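Local coordinates for protein purine nucleoside phosphorylase (PDB 6TK9) that probably catalyses the reversible phosphorolysis of purine nucleosides such as inosine and guanosine to the free base and ribose 1-phosphate, at residues A[23-28]-A[106-111]. Numbering follows the deposited sequence.
Sequences VGLVLG and TFLLTS
G24 offers a shallow dip in its strand, and the F107 ring fills it: G24 has no side chain, and its bare CA lies against one ring face, 3.8 Å from the centroid of F107 in a CH-pi contact. V26 CG2 lies near the edge of the same ring and closer to L109 CD2 (3.8 Å), so V26 of one strand stands between F107 and L109 of the other; helix 213-222 covers all three. On the face bearing V23, L25 and L108, L25 drops CD1 into the hollow beside L108 CB at 3.7 Å; with CG anti to the backbone N (chi1 167°), the end of the L25 side chain comes nearer the neighbouring strand, and CD1 also touches T110 CG2. Helix 257-270 packs on L25, L108 and T110. Backbone bonds, among them V26 N to L108 O at 3.0 Å, set the parallel register. At the C-terminal end of the pair, T110 holds OG1 between its own N and carbonyl carbon (chi1 84°), placing the hydroxyl on an in-plane lone pair of V26 O at 2.7 Å; that oxygen also accepts T110 N, while G28 N donates to T110 OG1 at 3.3 Å. A valine in place of T110 would probably cost G28 N this hydroxyl acceptor and V26 O its second donor. With strands 72-78 and 225-235 flanking the pair, and S111 OG bonded to S230 beside a bound phosphate, this is the buried parallel centre of the phosphorylase-superfamily alpha/beta fold.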
loop_
_atom_site.group_PDB
_atom_site.type_symbol
_atom_site.label_atom_id
_atom_site.label_comp_id
_atom_site.label_asym_id
_atom_site.label_seq_id
_atom_site.Cartn_x
_atom_site.Cartn_y
_atom_site.Cartn_z
ATOM N N VAL A 23 20.630 -19.404 30.330
ATOM C CA VAL A 23 19.449 -19.041 29.510
ATOM C C VAL A 23 18.581 -18.084 30.321
ATOM O O VAL A 23 18.207 -18.409 31.453
ATOM C CB VAL A 23 18.667 -20.282 29.044
ATOM C CG1 VAL A 23 17.419 -19.901 28.262
ATOM C CG2 VAL A 23 19.533 -21.214 28.211
ATOM N N GLY A 24 18.314 -16.923 29.733
ATOM C CA GLY A 24 17.335 -15.948 30.225
ATOM C C GLY A 24 16.000 -16.288 29.640
ATOM O O GLY A 24 15.968 -16.795 28.541
ATOM N N LEU A 25 14.939 -16.023 30.373
ATOM C CA LEU A 25 13.562 -16.313 29.945
ATOM C C LEU A 25 12.674 -15.261 30.608
ATOM O O LEU A 25 12.705 -15.207 31.829
ATOM C CB LEU A 25 13.254 -17.744 30.392
ATOM C CG LEU A 25 11.789 -18.157 30.328
ATOM C CD1 LEU A 25 11.300 -18.221 28.889
ATOM C CD2 LEU A 25 11.590 -19.495 31.008
ATOM N N VAL A 26 12.008 -14.405 29.827
ATOM C CA VAL A 26 11.120 -13.310 30.324
ATOM C C VAL A 26 9.686 -13.767 30.078
ATOM O O VAL A 26 9.346 -14.049 28.917
ATOM C CB VAL A 26 11.407 -11.950 29.649
ATOM C CG1 VAL A 26 10.407 -10.881 30.063
ATOM C CG2 VAL A 26 12.810 -11.439 29.919
ATOM N N LEU A 27 8.909 -13.894 31.148
ATOM C CA LEU A 27 7.512 -14.371 31.099
ATOM C C LEU A 27 6.612 -13.133 31.134
ATOM O O LEU A 27 6.780 -12.328 32.030
ATOM C CB LEU A 27 7.242 -15.344 32.265
ATOM C CG LEU A 27 8.123 -16.604 32.299
ATOM C CD1 LEU A 27 7.902 -17.417 33.568
ATOM C CD2 LEU A 27 7.914 -17.475 31.081
ATOM N N GLY A 28 5.698 -13.000 30.175
ATOM C CA GLY A 28 4.823 -11.819 30.044
ATOM C C GLY A 28 3.466 -12.052 30.667
ATOM O O GLY A 28 3.342 -12.932 31.542
ATOM N N THR A 106 21.876 -16.276 25.976
ATOM C CA THR A 106 20.700 -16.653 25.146
ATOM C C THR A 106 19.429 -16.328 25.935
ATOM O O THR A 106 19.355 -16.738 27.118
ATOM C CB THR A 106 20.741 -18.128 24.724
ATOM O OG1 THR A 106 21.898 -18.316 23.917
ATOM C CG2 THR A 106 19.545 -18.570 23.912
ATOM N N PHE A 107 18.481 -15.625 25.297
ATOM C CA PHE A 107 17.245 -15.107 25.936
ATOM C C PHE A 107 16.025 -15.489 25.114
ATOM O O PHE A 107 16.055 -15.313 23.893
ATOM C CB PHE A 107 17.304 -13.591 26.072
ATOM C CG PHE A 107 17.748 -13.100 27.420
ATOM C CD1 PHE A 107 19.088 -12.937 27.708
ATOM C CD2 PHE A 107 16.816 -12.774 28.386
ATOM C CE1 PHE A 107 19.485 -12.471 28.949
ATOM C CE2 PHE A 107 17.211 -12.312 29.629
ATOM C CZ PHE A 107 18.548 -12.158 29.907
ATOM N N LEU A 108 14.998 -15.989 25.802
ATOM C CA LEU A 108 13.650 -16.286 25.264
ATOM C C LEU A 108 12.731 -15.176 25.783
ATOM O O LEU A 108 12.479 -15.144 26.988
ATOM C CB LEU A 108 13.183 -17.666 25.757
ATOM C CG LEU A 108 13.645 -18.895 24.963
ATOM C CD1 LEU A 108 15.157 -18.930 24.742
ATOM C CD2 LEU A 108 13.196 -20.181 25.634
ATOM N N LEU A 109 12.281 -14.269 24.929
ATOM C CA LEU A 109 11.349 -13.196 25.351
ATOM C C LEU A 109 9.925 -13.623 24.997
ATOM O O LEU A 109 9.686 -13.892 23.826
ATOM C CB LEU A 109 11.743 -11.897 24.649
ATOM C CG LEU A 109 13.209 -11.503 24.792
ATOM C CD1 LEU A 109 13.530 -10.353 23.859
ATOM C CD2 LEU A 109 13.540 -11.142 26.228
ATOM N N THR A 110 9.034 -13.696 25.981
ATOM C CA THR A 110 7.637 -14.158 25.812
ATOM C C THR A 110 6.704 -13.003 26.174
ATOM O O THR A 110 7.065 -12.214 27.069
ATOM C CB THR A 110 7.343 -15.429 26.629
ATOM O OG1 THR A 110 6.997 -15.087 27.977
ATOM C CG2 THR A 110 8.501 -16.407 26.614
ATOM N N SER A 111 5.546 -12.941 25.511
ATOM C CA SER A 111 4.544 -11.852 25.639
ATOM C C SER A 111 3.156 -12.409 25.320
ATOM O O SER A 111 3.061 -13.429 24.604
ATOM C CB SER A 111 4.891 -10.695 24.724
ATOM O OG SER A 111 5.173 -11.168 23.411
#